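Local coordinates for exopolysaccharide biosynthesis protein (Pantoea stewartii subsp. stewartii DC283, PDB 6TGF) that modifies the glycan of bacterial biofilm, probably as a polysaccharide hydrolase, using a trimeric parallel beta-helix like that of bacteriophage tailspikes, at residues Tyr259-Gln263 with Arg290-Arg294; Pro306-Val311 with Asn331-Asn337; Arg597-Glu603 with Tyr619-Thr625. All blocks are in the same frame, centred on the assembly; numbering follows the deposited sequence.

Interaction 1. Residues Tyr259-Gln263 with Arg290-Arg294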
loop_
_atom_site.group_PDB
_atom_site.type_symbol
_atom_site.label_atom_id
_atom_site.label_comp_id
_atom_site.label_asym_id
_atom_site.label_seq_id
_atom_site.Cartn_x
_atom_site.Cartn_y
_atom_site.Cartn_z
ATOM N N TYR B 259 -2.922 -26.233 -17.985
ATOM C CA TYR B 259 -1.671 -26.167 -17.188
ATOM C C TYR B 259 -0.517 -26.759 -18.001
ATOM O O TYR B 259 0.486 -26.057 -18.219
ATOM C CB TYR B 259 -1.786 -26.910 -15.855
ATOM C CG TYR B 259 -0.541 -26.781 -15.012
ATOM C CD1 TYR B 259 -0.105 -25.533 -14.607
ATOM C CD2 TYR B 259 0.224 -27.882 -14.658
ATOM C CE1 TYR B 259 1.045 -25.377 -13.852
ATOM C CE2 TYR B 259 1.376 -27.745 -13.897
ATOM C CZ TYR B 259 1.786 -26.487 -13.493
ATOM O OH TYR B 259 2.909 -26.309 -12.740
ATOM N N GLN B 260 -0.667 -28.015 -18.429
ATOM C CA GLN B 260 0.389 -28.776 -19.149
ATOM C C GLN B 260 0.728 -28.054 -20.459
ATOM O O GLN B 260 1.919 -28.039 -20.821
ATOM C CB GLN B 260 -0.046 -30.221 -19.405
ATOM C CG GLN B 260 1.130 -31.178 -19.548
ATOM C CD GLN B 260 0.830 -32.336 -20.469
ATOM O OE1 GLN B 260 0.405 -32.154 -21.609
ATOM N NE2 GLN B 260 1.064 -33.545 -19.984
ATOM N N TRP B 261 -0.275 -27.474 -21.129
ATOM C CA TRP B 261 -0.094 -26.635 -22.347
ATOM C C TRP B 261 0.831 -25.454 -22.025
ATOM O O TRP B 261 1.834 -25.283 -22.742
ATOM C CB TRP B 261 -1.438 -26.145 -22.905
ATOM C CG TRP B 261 -1.286 -25.064 -23.931
ATOM C CD1 TRP B 261 -0.975 -25.222 -25.250
ATOM C CD2 TRP B 261 -1.409 -23.646 -23.716
ATOM N NE1 TRP B 261 -0.905 -24.004 -25.872
ATOM C CE2 TRP B 261 -1.167 -23.019 -24.958
ATOM C CE3 TRP B 261 -1.700 -22.847 -22.605
ATOM C CZ2 TRP B 261 -1.212 -21.634 -25.113
ATOM C CZ3 TRP B 261 -1.745 -21.478 -22.759
ATOM C CH2 TRP B 261 -1.503 -20.882 -23.997
ATOM N N SER B 262 0.493 -24.677 -20.991
ATOM C CA SER B 262 1.212 -23.445 -20.568
ATOM C C SER B 262 2.654 -23.779 -20.170
ATOM O O SER B 262 3.542 -22.949 -20.437
ATOM C CB SER B 262 0.485 -22.751 -19.447
ATOM O OG SER B 262 0.608 -23.481 -18.235
ATOM N N GLN B 263 2.870 -24.941 -19.544
ATOM C CA GLN B 263 4.209 -25.443 -19.130
ATOM C C GLN B 263 5.030 -25.794 -20.379
ATOM O O GLN B 263 6.161 -25.285 -20.500
ATOM C CB GLN B 263 4.074 -26.658 -18.208
ATOM C CG GLN B 263 3.472 -26.335 -16.846
ATOM C CD GLN B 263 4.347 -25.432 -16.010
ATOM O OE1 GLN B 263 5.573 -25.493 -16.065
ATOM N NE2 GLN B 263 3.718 -24.583 -15.214
ATOM N N ARG B 290 8.793 -27.139 -10.461
ATOM C CA ARG B 290 8.632 -26.219 -11.620
ATOM C C ARG B 290 8.989 -24.789 -11.197
ATOM O O ARG B 290 9.235 -24.569 -9.997
ATOM C CB ARG B 290 7.202 -26.305 -12.160
ATOM C CG ARG B 290 6.844 -27.673 -12.721
ATOM C CD ARG B 290 5.444 -27.674 -13.290
ATOM N NE ARG B 290 4.967 -28.998 -13.661
ATOM C CZ ARG B 290 4.517 -29.915 -12.807
ATOM N NH1 ARG B 290 4.489 -29.672 -11.507
ATOM N NH2 ARG B 290 4.103 -31.085 -13.261
ATOM N N ARG B 291 9.033 -23.867 -12.162
ATOM C CA ARG B 291 9.329 -22.426 -11.941
ATOM C C ARG B 291 8.038 -21.705 -11.534
ATOM O O ARG B 291 8.032 -21.063 -10.466
ATOM C CB ARG B 291 9.919 -21.789 -13.204
ATOM C CG ARG B 291 11.383 -22.124 -13.462
ATOM C CD ARG B 291 12.362 -21.009 -13.134
ATOM N NE ARG B 291 12.063 -19.741 -13.793
ATOM C CZ ARG B 291 12.832 -18.654 -13.744
ATOM N NH1 ARG B 291 13.968 -18.665 -13.065
ATOM N NH2 ARG B 291 12.463 -17.553 -14.376
ATOM N N PHE B 292 6.989 -21.829 -12.353
ATOM C CA PHE B 292 5.747 -21.014 -12.286
ATOM C C PHE B 292 4.515 -21.897 -12.068
ATOM O O PHE B 292 4.415 -22.984 -12.676
ATOM C CB PHE B 292 5.573 -20.208 -13.576
ATOM C CG PHE B 292 5.883 -18.738 -13.455
ATOM C CD1 PHE B 292 7.143 -18.302 -13.073
ATOM C CD2 PHE B 292 4.914 -17.789 -13.739
ATOM C CE1 PHE B 292 7.424 -16.947 -12.971
ATOM C CE2 PHE B 292 5.196 -16.436 -13.637
ATOM C CZ PHE B 292 6.449 -16.018 -13.253
ATOM N N PHE B 293 3.600 -21.419 -11.219
ATOM C CA PHE B 293 2.169 -21.820 -11.180
ATOM C C PHE B 293 1.316 -20.572 -10.939
ATOM O O PHE B 293 1.308 -20.056 -9.807
ATOM C CB PHE B 293 1.892 -22.872 -10.102
ATOM C CG PHE B 293 0.476 -23.392 -10.121
ATOM C CD1 PHE B 293 -0.542 -22.728 -9.452
ATOM C CD2 PHE B 293 0.154 -24.536 -10.832
ATOM C CE1 PHE B 293 -1.844 -23.206 -9.485
ATOM C CE2 PHE B 293 -1.147 -25.013 -10.865
ATOM C CZ PHE B 293 -2.144 -24.349 -10.189
ATOM N N ARG B 294 0.633 -20.096 -11.982
ATOM C CA ARG B 294 -0.372 -19.006 -11.892
ATOM C C ARG B 294 -1.767 -19.622 -12.042
ATOM O O ARG B 294 -1.924 -20.554 -12.849
ATOM C CB ARG B 294 -0.111 -17.932 -12.953
ATOM C CG ARG B 294 -1.180 -16.851 -13.020
ATOM C CD ARG B 294 -0.979 -15.926 -14.202
ATOM N NE ARG B 294 -2.055 -14.950 -14.338
ATOM C CZ ARG B 294 -3.259 -15.194 -14.852
ATOM N NH1 ARG B 294 -3.580 -16.402 -15.287
ATOM N NH2 ARG B 294 -4.151 -14.221 -14.925
HETATM O O HOH W 1 7.007 -23.564 -14.645
#
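Two aromatic rings, Tyr259 from the helix and Phe293 from the strand, make the apolar half of this contact. Their centroids lie 5.2 Å apart with the planes inclined at 50°, an oblique meeting that is neither a stack nor a T-shaped pair. The tyrosine CG sits opposite its own backbone N (chi1 -177°), which swings the ring off the helix to lie against the strand. Phe293 CE2 comes over one face of that ring. The other face is occupied from within the helix by Gln263 CG, 3.7 Å above the plane, leaving the ring clamped between the two.

Arg290 lies along the edge of the same tyrosine ring. Its chain runs extended from CG to NE and carries the guanidinium past the rim of the tyrosine, with Tyr259 CE2 lying 3.8 Å above the guanidinium plane. The two planes are 67° apart, which means the ring presents its margin to the flat of the arginine and does not stack on it. Arg290 NH1 is held by Phe285 O.

The polar bonds come from Gln263, whose amide serves both backbone groups of Phe292. Gln263 NE2 donates to Phe292 O at 3.1 Å. On the other side of the amide, Gln263 OE1 accepts from a water 2.8 Å away, and that water in turn accepts from Phe292 N at 2.9 Å. A bend at chi2 brings the amide round to this position.

Helix 252-265 thus lies against the beginning of the parallel beta-helix, consistent with the helical caps at the N-terminal ends of such folds. Phe285 meets both Tyr259 and Phe293, and Phe293 also touches Val322 and Ala324 of strand 318-324. Farther along strand 290-296, Arg294 bonds to Asn301 of the second subunit.

Interaction 2. Residues Pro306-Val311 with Asn331-Asn337; sequences PATTIV and NLIFNGN
Successive coils of the parallel beta-helix meet here, strand 308-311 running in the same direction as strand 332-335, with Thr309 beside Ile333 and Ile310 beside Phe334. Three backbone bonds join them: Ile333 N to Thr308 O (2.9 Å, straight at 180°), Ile310 N to Ile333 O, and Asn335 N to Ile310 O (3.1 Å). Ile310 therefore bonds the neighbouring coil through both its N-H and its carbonyl.

As in other beta-helices, side chains, mostly apolar, stack on the interior face from coil to coil. Thr308 CG2 lies alongside Leu332, pointing the same way, 3.7 Å from its CD2. Ile310 CD1 reaches the same methyl, Leu332 CD2, at 3.8 Å, while its other branch, CG2, touches Phe334 CD1. Phe320 and Val319 of strand 318-324 face Ile310 and Phe334 from across the core. Thr308 OG1 is bonded to Pro274 O and Ala298 N.

On the face carrying Thr309 and Ile333, Thr309 OG1 rests 3.6 Å from Ile333 CB. The isoleucine's CG1, turned opposite its own carbonyl carbon (chi1 -50°), leads back to Pro306, where it packs 3.7 Å from CD.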
loop_
_atom_site.group_PDB
_atom_site.type_symbol
_atom_site.label_atom_id
_atom_site.label_comp_id
_atom_site.label_asym_id
_atom_site.label_seq_id
_atom_site.Cartn_x
_atom_site.Cartn_y
_atom_site.Cartn_z
ATOM N N PRO B 306 -15.116 -11.721 -6.253
ATOM C CA PRO B 306 -14.680 -12.278 -7.535
ATOM C C PRO B 306 -15.833 -12.906 -8.333
ATOM O O PRO B 306 -16.758 -13.414 -7.724
ATOM C CB PRO B 306 -13.664 -13.360 -7.141
ATOM C CG PRO B 306 -13.155 -12.927 -5.784
ATOM C CD PRO B 306 -14.330 -12.239 -5.122
ATOM N N ALA B 307 -15.735 -12.871 -9.666
ATOM C CA ALA B 307 -16.764 -13.369 -10.610
ATOM C C ALA B 307 -16.552 -14.860 -10.908
ATOM O O ALA B 307 -17.331 -15.407 -11.712
ATOM C CB ALA B 307 -16.737 -12.547 -11.875
ATOM N N THR B 308 -15.546 -15.493 -10.292
ATOM C CA THR B 308 -15.246 -16.944 -10.430
ATOM C C THR B 308 -15.312 -17.614 -9.054
ATOM O O THR B 308 -14.585 -17.164 -8.144
ATOM C CB THR B 308 -13.878 -17.171 -11.088
ATOM O OG1 THR B 308 -13.900 -16.546 -12.371
ATOM C CG2 THR B 308 -13.530 -18.636 -11.242
ATOM N N THR B 309 -16.146 -18.651 -8.922
ATOM C CA THR B 309 -16.265 -19.505 -7.710
ATOM C C THR B 309 -15.785 -20.922 -8.044
ATOM O O THR B 309 -16.297 -21.503 -9.020
ATOM C CB THR B 309 -17.699 -19.516 -7.167
ATOM O OG1 THR B 309 -18.045 -18.176 -6.814
ATOM C CG2 THR B 309 -17.869 -20.415 -5.961
ATOM N N ILE B 310 -14.830 -21.443 -7.268
ATOM C CA ILE B 310 -14.414 -22.877 -7.299
ATOM C C ILE B 310 -15.222 -23.617 -6.231
ATOM O O ILE B 310 -15.431 -23.048 -5.141
ATOM C CB ILE B 310 -12.891 -23.042 -7.102
ATOM C CG1 ILE B 310 -12.122 -22.659 -8.370
ATOM C CG2 ILE B 310 -12.548 -24.457 -6.648
ATOM C CD1 ILE B 310 -10.639 -22.457 -8.158
ATOM N N VAL B 311 -15.664 -24.831 -6.555
ATOM C CA VAL B 311 -16.429 -25.732 -5.646
ATOM C C VAL B 311 -15.991 -27.167 -5.965
ATOM O O VAL B 311 -15.739 -27.450 -7.149
ATOM C CB VAL B 311 -17.945 -25.495 -5.800
ATOM C CG1 VAL B 311 -18.543 -26.210 -6.998
ATOM C CG2 VAL B 311 -18.706 -25.856 -4.543
ATOM N N ASN B 331 -8.485 -13.566 -7.666
ATOM C CA ASN B 331 -9.865 -13.407 -8.196
ATOM C C ASN B 331 -10.624 -14.737 -8.115
ATOM O O ASN B 331 -11.307 -15.079 -9.096
ATOM C CB ASN B 331 -9.849 -12.876 -9.632
ATOM C CG ASN B 331 -8.942 -11.679 -9.808
ATOM O OD1 ASN B 331 -8.922 -10.782 -8.969
ATOM N ND2 ASN B 331 -8.190 -11.658 -10.897
ATOM N N LEU B 332 -10.539 -15.443 -6.985
ATOM C CA LEU B 332 -11.222 -16.750 -6.784
ATOM C C LEU B 332 -11.999 -16.748 -5.463
ATOM O O LEU B 332 -11.422 -16.350 -4.433
ATOM C CB LEU B 332 -10.182 -17.875 -6.802
ATOM C CG LEU B 332 -9.540 -18.157 -8.159
ATOM C CD1 LEU B 332 -8.348 -19.088 -8.007
ATOM C CD2 LEU B 332 -10.551 -18.742 -9.134
ATOM N N ILE B 333 -13.265 -17.170 -5.516
ATOM C CA ILE B 333 -14.053 -17.639 -4.339
ATOM C C ILE B 333 -13.923 -19.164 -4.296
ATOM O O ILE B 333 -14.181 -19.797 -5.336
ATOM C CB ILE B 333 -15.526 -17.186 -4.425
ATOM C CG1 ILE B 333 -15.644 -15.686 -4.718
ATOM C CG2 ILE B 333 -16.279 -17.582 -3.163
ATOM C CD1 ILE B 333 -17.062 -15.182 -4.886
ATOM N N PHE B 334 -13.498 -19.729 -3.162
ATOM C CA PHE B 334 -13.503 -21.194 -2.906
ATOM C C PHE B 334 -14.513 -21.503 -1.796
ATOM O O PHE B 334 -14.247 -21.157 -0.625
ATOM C CB PHE B 334 -12.111 -21.722 -2.547
ATOM C CG PHE B 334 -12.092 -23.174 -2.135
ATOM C CD1 PHE B 334 -12.768 -24.133 -2.878
ATOM C CD2 PHE B 334 -11.405 -23.588 -1.003
ATOM C CE1 PHE B 334 -12.757 -25.466 -2.498
ATOM C CE2 PHE B 334 -11.392 -24.924 -0.627
ATOM C CZ PHE B 334 -12.068 -25.860 -1.374
ATOM N N ASN B 335 -15.635 -22.126 -2.169
ATOM C CA ASN B 335 -16.685 -22.617 -1.238
ATOM C C ASN B 335 -16.404 -24.093 -0.929
ATOM O O ASN B 335 -16.748 -24.947 -1.771
ATOM C CB ASN B 335 -18.088 -22.396 -1.811
ATOM C CG ASN B 335 -19.192 -22.897 -0.902
ATOM O OD1 ASN B 335 -19.009 -23.014 0.309
ATOM N ND2 ASN B 335 -20.345 -23.192 -1.480
ATOM N N GLY B 336 -15.800 -24.367 0.232
ATOM C CA GLY B 336 -15.397 -25.716 0.679
ATOM C C GLY B 336 -16.588 -26.608 1.008
ATOM O O GLY B 336 -16.405 -27.839 1.012
ATOM N N ASN B 337 -17.752 -26.012 1.294
ATOM C CA ASN B 337 -19.040 -26.712 1.569
ATOM C C ASN B 337 -18.902 -27.626 2.797
ATOM O O ASN B 337 -19.593 -28.664 2.837
ATOM C CB ASN B 337 -19.528 -27.506 0.350
ATOM C CG ASN B 337 -20.127 -26.637 -0.736
ATOM O OD1 ASN B 337 -20.921 -25.742 -0.457
ATOM N ND2 ASN B 337 -19.771 -26.909 -1.980
#

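Interaction 3. Residues Arg597-Glu603 with Tyr619-Thr625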
loop_
_atom_site.group_PDB
_atom_site.type_symbol
_atom_site.label_atom_id
_atom_site.label_comp_id
_atom_site.label_asym_id
_atom_site.label_seq_id
_atom_site.Cartn_x
_atom_site.Cartn_y
_atom_site.Cartn_z
ATOM N N ARG B 597 -3.063 9.120 46.322
ATOM C CA ARG B 597 -4.472 8.833 46.697
ATOM C C ARG B 597 -4.451 7.975 47.966
ATOM O O ARG B 597 -3.868 6.875 47.923
ATOM C CB ARG B 597 -5.227 8.124 45.568
ATOM C CG ARG B 597 -6.683 7.834 45.906
ATOM C CD ARG B 597 -7.440 7.076 44.833
ATOM N NE ARG B 597 -8.610 6.403 45.387
ATOM C CZ ARG B 597 -9.486 5.685 44.687
ATOM N NH1 ARG B 597 -9.344 5.536 43.380
ATOM N NH2 ARG B 597 -10.509 5.117 45.303
ATOM N N LYS B 598 -5.054 8.473 49.051
ATOM C CA LYS B 598 -5.139 7.778 50.362
ATOM C C LYS B 598 -6.403 6.910 50.376
ATOM O O LYS B 598 -7.050 6.798 49.316
ATOM C CB LYS B 598 -5.134 8.805 51.499
ATOM C CG LYS B 598 -3.982 9.802 51.467
ATOM C CD LYS B 598 -2.613 9.154 51.475
ATOM C CE LYS B 598 -1.486 10.158 51.592
ATOM N NZ LYS B 598 -0.168 9.489 51.703
ATOM N N LYS B 599 -6.734 6.314 51.527
ATOM C CA LYS B 599 -7.977 5.520 51.731
ATOM C C LYS B 599 -9.179 6.396 51.359
ATOM O O LYS B 599 -10.096 5.885 50.687
ATOM C CB LYS B 599 -8.073 5.015 53.175
ATOM C CG LYS B 599 -6.906 4.152 53.638
ATOM C CD LYS B 599 -7.221 3.256 54.822
ATOM C CE LYS B 599 -7.659 3.998 56.068
ATOM N NZ LYS B 599 -6.592 4.875 56.606
ATOM N N ASP B 600 -9.151 7.667 51.776
ATOM C CA ASP B 600 -10.130 8.724 51.402
ATOM C C ASP B 600 -9.362 9.920 50.834
ATOM O O ASP B 600 -8.420 10.380 51.506
ATOM C CB ASP B 600 -10.967 9.160 52.606
ATOM C CG ASP B 600 -11.480 8.000 53.441
ATOM O OD1 ASP B 600 -12.394 7.294 52.967
ATOM O OD2 ASP B 600 -10.948 7.804 54.552
ATOM N N HIS B 601 -9.747 10.400 49.648
ATOM C CA HIS B 601 -9.131 11.569 48.964
ATOM C C HIS B 601 -7.643 11.294 48.717
ATOM O O HIS B 601 -7.242 10.115 48.765
ATOM C CB HIS B 601 -9.352 12.844 49.793
ATOM C CG HIS B 601 -10.774 13.085 50.167
ATOM N ND1 HIS B 601 -11.655 13.752 49.337
ATOM C CD2 HIS B 601 -11.474 12.752 51.272
ATOM C CE1 HIS B 601 -12.835 13.820 49.917
ATOM N NE2 HIS B 601 -12.752 13.213 51.105
ATOM N N ALA B 602 -6.865 12.348 48.453
ATOM C CA ALA B 602 -5.390 12.327 48.317
ATOM C C ALA B 602 -4.792 13.408 49.222
ATOM O O ALA B 602 -5.520 14.356 49.575
ATOM C CB ALA B 602 -5.004 12.543 46.874
ATOM N N GLU B 603 -3.518 13.250 49.589
ATOM C CA GLU B 603 -2.708 14.270 50.308
ATOM C C GLU B 603 -1.419 14.498 49.516
ATOM O O GLU B 603 -1.073 13.623 48.700
ATOM C CB GLU B 603 -2.445 13.824 51.747
ATOM C CG GLU B 603 -3.674 13.928 52.633
ATOM C CD GLU B 603 -3.629 13.141 53.931
ATOM O OE1 GLU B 603 -2.603 12.485 54.197
ATOM O OE2 GLU B 603 -4.629 13.182 54.675
ATOM N N TYR B 619 -3.609 22.046 46.951
ATOM C CA TYR B 619 -4.359 21.020 46.182
ATOM C C TYR B 619 -5.825 20.998 46.633
ATOM O O TYR B 619 -6.146 21.547 47.706
ATOM C CB TYR B 619 -3.697 19.647 46.327
ATOM C CG TYR B 619 -3.805 19.029 47.697
ATOM C CD1 TYR B 619 -2.881 19.319 48.687
ATOM C CD2 TYR B 619 -4.830 18.150 48.007
ATOM C CE1 TYR B 619 -2.974 18.755 49.950
ATOM C CE2 TYR B 619 -4.938 17.579 49.264
ATOM C CZ TYR B 619 -4.005 17.880 50.240
ATOM O OH TYR B 619 -4.106 17.321 51.480
ATOM N N VAL B 620 -6.677 20.378 45.813
ATOM C CA VAL B 620 -8.139 20.201 46.054
ATOM C C VAL B 620 -8.496 18.744 45.741
ATOM O O VAL B 620 -8.571 18.400 44.546
ATOM C CB VAL B 620 -8.969 21.185 45.208
ATOM C CG1 VAL B 620 -10.464 20.933 45.335
ATOM C CG2 VAL B 620 -8.646 22.633 45.546
ATOM N N ALA B 621 -8.687 17.928 46.781
ATOM C CA ALA B 621 -9.129 16.517 46.692
ATOM C C ALA B 621 -10.586 16.421 47.162
ATOM O O ALA B 621 -10.806 16.144 48.356
ATOM C CB ALA B 621 -8.212 15.642 47.509
ATOM N N LYS B 622 -11.535 16.662 46.250
ATOM C CA LYS B 622 -12.996 16.728 46.541
ATOM C C LYS B 622 -13.688 15.414 46.150
ATOM O O LYS B 622 -14.895 15.287 46.437
ATOM C CB LYS B 622 -13.628 17.927 45.827
ATOM C CG LYS B 622 -13.662 19.202 46.657
ATOM C CD LYS B 622 -14.249 20.396 45.936
ATOM C CE LYS B 622 -13.749 21.723 46.469
ATOM N NZ LYS B 622 -13.635 21.734 47.947
ATOM N N THR B 623 -12.966 14.486 45.516
ATOM C CA THR B 623 -13.409 13.086 45.275
ATOM C C THR B 623 -12.264 12.139 45.645
ATOM O O THR B 623 -11.134 12.628 45.839
ATOM C CB THR B 623 -13.870 12.869 43.826
ATOM O OG1 THR B 623 -12.718 12.739 42.993
ATOM C CG2 THR B 623 -14.750 13.985 43.304
ATOM N N ASP B 624 -12.552 10.838 45.737
ATOM C CA ASP B 624 -11.552 9.781 46.047
ATOM C C ASP B 624 -10.537 9.685 44.902
ATOM O O ASP B 624 -9.354 9.425 45.191
ATOM C CB ASP B 624 -12.229 8.430 46.306
ATOM C CG ASP B 624 -12.910 8.319 47.660
ATOM O OD1 ASP B 624 -12.570 9.115 48.559
ATOM O OD2 ASP B 624 -13.774 7.432 47.805
ATOM N N THR B 625 -10.981 9.910 43.659
ATOM C CA THR B 625 -10.207 9.668 42.412
ATOM C C THR B 625 -9.482 10.939 41.946
ATOM O O THR B 625 -8.351 10.807 41.439
ATOM C CB THR B 625 -11.124 9.143 41.300
ATOM O OG1 THR B 625 -12.151 10.110 41.081
ATOM C CG2 THR B 625 -11.740 7.802 41.631
#
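His601 packs against loop 621-625, its CB 3.8 Å from Ala621 CB. At chi1 -52°, CG stands beside the histidine's own backbone N and opposite its carbonyl carbon, and the ring starts out over the backbone of Ala621: CG is 3.6 Å from Ala621 O. ND1 comes 2.7 Å from Ala621 O, but its N-H is aimed well off the oxygen (117°), so the bond is weak. CE1 is still 3.5 Å from Ala621 O, with Lys622 C near the ring plane at the edge. The backbone of His601 is gripped as well: its N donates to Asp624 OD1 at 3.3 Å, meeting the carboxylate on the anti side.

Arg597 runs extended along the Asp624 backbone carbonyl, its CD 3.1 Å from Asp624 O. Asp624 C sits over one face of the guanidinium, 3.8 Å from the guanidinium plane and offset toward its rim. The Asp624 carboxylate is nearly parallel to that guanidinium, 16° apart, but the charged atoms do not touch. Arg597 NH1 instead bonds to Ser552 O, and the same nitrogen lies beside Thr625 CG2.

Toward the strands, Tyr619 brings CE2 close to Ala602 O, while its OH is 3.6 Å from both CA and CG of Glu603. The carboxylate of Glu603 goes elsewhere, to Thr573, Gly572 and Asn571 of the second subunit.

A short turn at 598-601, closed by Lys598 N bonding to His601 O, links antiparallel strands 589-597 and 602-610. Loop 621-625 likewise joins strands 614-620 and 626-633. The two turns come from two five-stranded antiparallel sheets of one domain, consistent with a beta-sandwich.

From the N terminus, interaction 1 comes first: it closes a loop of 26 residues, bringing helix 252-265 against strand 290-296 at the start of the beta-helix. Interaction 2 opens eleven residues after it, closing a 19-residue excursion round one coil; its centre is 21 Å from that of interaction 1, and the two do not touch. Interaction 3 closes 15 residues in the antiparallel beta domain that follows the beta-helix, its centre 74 Å from that of interaction 1 on the other side of the chain's centre. The three are in series, with none nesting or crossing. They mark the probable capping helix, the coil stacking and the later beta domain, and all three reach the second subunit.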